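Long-range contact in GphF Dehydratase 1 (Archangium violaceum, PDB 6MBF), which probably dehydrates a polyketide intermediate and, in the gephyronic acid synthase, takes part in rearranging the resulting olefin: residues 8-20 and 26-38. Numbering follows the deposited sequence.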
# COMPACT_ATOMS: atom_id res chain seq x y z
N PHE A 8 -18.69 -0.90 5.41
CA PHE A 8 -18.22 -0.91 6.79
C PHE A 8 -16.69 -0.86 6.83
O PHE A 8 -16.10 -0.38 7.81
CB PHE A 8 -18.73 -2.15 7.52
CG PHE A 8 -18.30 -2.21 8.96
CD1 PHE A 8 -18.87 -1.37 9.91
CD2 PHE A 8 -17.32 -3.10 9.36
CE1 PHE A 8 -18.48 -1.43 11.23
CE2 PHE A 8 -16.92 -3.16 10.68
CZ PHE A 8 -17.50 -2.32 11.62
N HIS A 9 -16.04 -1.37 5.79
CA HIS A 9 -14.64 -1.01 5.60
C HIS A 9 -14.55 0.17 4.63
O HIS A 9 -15.29 0.21 3.64
CB HIS A 9 -13.84 -2.19 5.04
CG HIS A 9 -12.36 -1.94 4.92
ND1 HIS A 9 -11.81 -1.31 3.82
CD2 HIS A 9 -11.33 -2.23 5.74
CE1 HIS A 9 -10.50 -1.24 3.97
NE2 HIS A 9 -10.18 -1.78 5.13
N PRO A 10 -13.67 1.15 4.88
CA PRO A 10 -13.70 2.38 4.06
C PRO A 10 -13.33 2.16 2.60
O PRO A 10 -13.63 3.04 1.77
CB PRO A 10 -12.66 3.28 4.75
CG PRO A 10 -12.43 2.68 6.10
CD PRO A 10 -12.65 1.20 5.93
N LEU A 11 -12.69 1.05 2.26
CA LEU A 11 -12.32 0.73 0.88
C LEU A 11 -13.05 -0.49 0.33
O LEU A 11 -13.48 -0.48 -0.83
CB LEU A 11 -10.81 0.52 0.80
CG LEU A 11 -9.96 1.74 1.18
CD1 LEU A 11 -8.53 1.29 1.42
CD2 LEU A 11 -10.03 2.78 0.07
N LEU A 12 -13.19 -1.54 1.14
CA LEU A 12 -13.91 -2.74 0.72
C LEU A 12 -15.39 -2.46 0.51
O LEU A 12 -16.03 -3.08 -0.35
CB LEU A 12 -13.77 -3.83 1.78
CG LEU A 12 -12.72 -4.92 1.67
CD1 LEU A 12 -13.04 -5.98 2.72
CD2 LEU A 12 -12.69 -5.52 0.28
N GLY A 13 -15.96 -1.57 1.31
CA GLY A 13 -17.41 -1.39 1.29
C GLY A 13 -18.07 -2.48 2.10
O GLY A 13 -17.63 -2.80 3.21
N ARG A 14 -19.12 -3.07 1.54
CA ARG A 14 -19.90 -4.09 2.24
C ARG A 14 -19.87 -5.39 1.46
O ARG A 14 -19.78 -5.40 0.23
CB ARG A 14 -21.35 -3.63 2.45
CG ARG A 14 -22.04 -3.22 1.16
CD ARG A 14 -23.47 -2.78 1.41
NE ARG A 14 -24.31 -3.90 1.83
CZ ARG A 14 -25.08 -4.59 1.00
NH1 ARG A 14 -25.16 -4.27 -0.28
NH2 ARG A 14 -25.80 -5.61 1.47
N ARG A 15 -19.95 -6.51 2.19
CA ARG A 15 -20.09 -7.79 1.52
C ARG A 15 -21.51 -7.94 1.00
O ARG A 15 -22.48 -7.70 1.73
CB ARG A 15 -19.75 -8.95 2.46
CG ARG A 15 -19.70 -10.28 1.71
CD ARG A 15 -19.25 -11.42 2.59
NE ARG A 15 -19.51 -12.69 1.93
CZ ARG A 15 -19.57 -13.86 2.56
NH1 ARG A 15 -19.38 -13.93 3.87
NH2 ARG A 15 -19.83 -14.97 1.87
N VAL A 16 -21.64 -8.31 -0.27
CA VAL A 16 -22.95 -8.50 -0.88
C VAL A 16 -23.23 -10.00 -0.93
O VAL A 16 -22.31 -10.80 -0.73
CB VAL A 16 -23.01 -7.87 -2.28
CG1 VAL A 16 -22.78 -6.36 -2.19
CG2 VAL A 16 -22.02 -8.55 -3.23
N PRO A 17 -24.47 -10.43 -1.16
CA PRO A 17 -24.72 -11.87 -1.30
C PRO A 17 -23.82 -12.48 -2.36
O PRO A 17 -23.55 -11.87 -3.40
CB PRO A 17 -26.20 -11.94 -1.71
CG PRO A 17 -26.79 -10.72 -1.12
CD PRO A 17 -25.72 -9.66 -1.25
N ASP A 18 -23.31 -13.68 -2.07
CA ASP A 18 -22.42 -14.40 -2.97
C ASP A 18 -23.01 -14.41 -4.38
O ASP A 18 -24.12 -14.94 -4.57
CB ASP A 18 -22.20 -15.84 -2.50
CG ASP A 18 -21.32 -15.93 -1.27
OD1 ASP A 18 -20.86 -14.88 -0.76
OD2 ASP A 18 -21.08 -17.07 -0.80
N PRO A 19 -22.33 -13.84 -5.38
CA PRO A 19 -22.92 -13.78 -6.73
C PRO A 19 -23.10 -15.14 -7.37
O PRO A 19 -23.95 -15.28 -8.26
CB PRO A 19 -21.90 -12.94 -7.52
CG PRO A 19 -21.17 -12.15 -6.47
CD PRO A 19 -21.08 -13.06 -5.28
N ALA A 20 -22.33 -16.14 -6.96
CA ALA A 20 -22.47 -17.51 -7.41
C ALA A 20 -21.94 -18.41 -6.30
O ALA A 20 -21.21 -17.94 -5.42
CB ALA A 20 -21.70 -17.75 -8.72
N PHE A 26 -17.22 -8.10 -2.39
CA PHE A 26 -17.43 -6.86 -1.66
C PHE A 26 -17.59 -5.73 -2.68
O PHE A 26 -16.96 -5.75 -3.75
CB PHE A 26 -16.25 -6.52 -0.73
CG PHE A 26 -15.98 -7.55 0.35
CD1 PHE A 26 -16.51 -7.40 1.62
CD2 PHE A 26 -15.17 -8.64 0.09
CE1 PHE A 26 -16.25 -8.34 2.61
CE2 PHE A 26 -14.91 -9.59 1.07
CZ PHE A 26 -15.45 -9.43 2.34
N THR A 27 -18.40 -4.74 -2.35
CA THR A 27 -18.48 -3.58 -3.22
C THR A 27 -18.72 -2.32 -2.41
O THR A 27 -19.35 -2.35 -1.34
CB THR A 27 -19.58 -3.74 -4.28
OG1 THR A 27 -19.43 -2.72 -5.27
CG2 THR A 27 -20.95 -3.64 -3.65
N GLY A 28 -18.22 -1.21 -2.92
CA GLY A 28 -18.43 0.07 -2.28
C GLY A 28 -18.19 1.16 -3.29
O GLY A 28 -17.94 0.91 -4.47
N THR A 29 -18.28 2.40 -2.81
CA THR A 29 -18.01 3.58 -3.60
C THR A 29 -16.95 4.42 -2.90
O THR A 29 -17.01 4.61 -1.68
CB THR A 29 -19.29 4.41 -3.80
OG1 THR A 29 -20.25 3.64 -4.54
CG2 THR A 29 -18.99 5.69 -4.55
N VAL A 30 -15.98 4.90 -3.67
CA VAL A 30 -14.97 5.81 -3.15
C VAL A 30 -14.90 7.04 -4.06
O VAL A 30 -15.41 7.04 -5.18
CB VAL A 30 -13.57 5.15 -3.04
CG1 VAL A 30 -13.63 3.92 -2.11
CG2 VAL A 30 -13.06 4.79 -4.42
N SER A 31 -14.25 8.09 -3.55
CA SER A 31 -13.91 9.23 -4.38
C SER A 31 -12.60 9.81 -3.86
O SER A 31 -12.10 9.42 -2.80
CB SER A 31 -15.00 10.31 -4.35
OG SER A 31 -14.94 11.00 -3.12
N SER A 32 -12.06 10.78 -4.60
CA SER A 32 -10.87 11.49 -4.15
C SER A 32 -11.10 12.20 -2.82
O SER A 32 -10.13 12.58 -2.16
CB SER A 32 -10.40 12.49 -5.23
OG SER A 32 -11.32 13.56 -5.43
N ASP A 33 -12.36 12.39 -2.41
CA ASP A 33 -12.67 13.02 -1.13
C ASP A 33 -12.89 12.04 0.02
O ASP A 33 -12.90 12.46 1.18
CB ASP A 33 -13.93 13.89 -1.27
CG ASP A 33 -13.76 14.98 -2.30
OD1 ASP A 33 -12.68 15.61 -2.32
OD2 ASP A 33 -14.70 15.19 -3.10
N ARG A 34 -13.08 10.75 -0.27
CA ARG A 34 -13.42 9.81 0.80
C ARG A 34 -13.06 8.39 0.39
O ARG A 34 -13.64 7.86 -0.56
CB ARG A 34 -14.91 9.87 1.15
CG ARG A 34 -15.25 9.12 2.44
CD ARG A 34 -16.47 8.22 2.32
NE ARG A 34 -16.31 7.19 1.29
CZ ARG A 34 -15.77 5.98 1.49
NH1 ARG A 34 -15.31 5.62 2.69
NH2 ARG A 34 -15.69 5.13 0.48
N PRO A 35 -12.08 7.74 1.05
CA PRO A 35 -11.16 8.31 2.04
C PRO A 35 -10.32 9.45 1.47
O PRO A 35 -9.96 9.42 0.29
CB PRO A 35 -10.26 7.12 2.41
CG PRO A 35 -11.07 5.92 2.10
CD PRO A 35 -11.88 6.29 0.89
N ALA A 36 -10.04 10.45 2.30
CA ALA A 36 -9.45 11.69 1.82
C ALA A 36 -8.07 11.48 1.20
O ALA A 36 -7.68 12.22 0.29
CB ALA A 36 -9.36 12.71 2.95
N TYR A 37 -7.31 10.48 1.67
CA TYR A 37 -5.97 10.27 1.13
C TYR A 37 -6.00 9.85 -0.34
O TYR A 37 -4.97 9.96 -1.02
CB TYR A 37 -5.20 9.22 1.95
CG TYR A 37 -5.47 7.79 1.53
CD1 TYR A 37 -4.71 7.17 0.53
CD2 TYR A 37 -6.47 7.04 2.13
CE1 TYR A 37 -4.96 5.86 0.13
CE2 TYR A 37 -6.72 5.73 1.75
CZ TYR A 37 -5.97 5.15 0.75
OH TYR A 37 -6.23 3.86 0.37
N LEU A 38 -7.14 9.35 -0.83
CA LEU A 38 -7.30 9.03 -2.24
C LEU A 38 -7.23 10.26 -3.13
O LEU A 38 -7.09 10.10 -4.35
CB LEU A 38 -8.62 8.31 -2.49
CG LEU A 38 -8.80 6.91 -1.89
CD1 LEU A 38 -10.12 6.33 -2.37
CD2 LEU A 38 -7.64 5.99 -2.25
O HOH W 1 -16.47 2.01 0.06
O HOH W 2 -14.75 -3.22 -2.79
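The ring of F26 is clasped by two side chains of segment 8-20. L12 CD1 sits over one face, 3.9 Å from the ring centroid and 11° off its normal, a CH-pi contact, while L12 CD2 packs against F26 CB. The aliphatic part of R15 crosses the opposite face: CG lies over the rim and CB comes within 3.6 Å of F26 CE1. R15's extended chain carries its guanidinium past the ring to a salt bridge between NH2 and D18 OD1. With F26 cut back to an alanine, the methyls of L12 and the methylenes of R15 would probably lose the ring between them and border a gap in the packing.

Beside the ring, R14 and T27 form an antiparallel hydrogen-bonded pair, each N reaching the other's O at 3.0 Å. T27 CG2 meets V16 CG1 at 3.6 Å, while T27 OG1 is bonded to L95 O. At G13 the two backbones close until its CA is 4.0 Å from G28 CA; a side chain on either glycine would clash with the opposite backbone.

Farther along, L11 has CG anti to its carbonyl carbon (chi1 -62°), which sends CD2 to P35 CG at 3.9 Å and CD1 up against Y37 OH, itself hydrogen-bonded to T53. R34 grips P10 O end-on with NH1 and NH2, both bonds bent to 144°; NH1 lies on a lone pair in the carbonyl plane. R34 NH2 also lies close to T29 O, at a short and bent 2.6 Å, so the guanidinium sits between the P10 loop and strand 23-30.

This is the edge hairpin of a hotdog-fold half: strand 14-15 borders strand 23-30, which pairs on its other side with strand 93-100. L11, L12 and F26 pack against helix 52-65, and L11 and Y37 also touch P200 of helix 200-214.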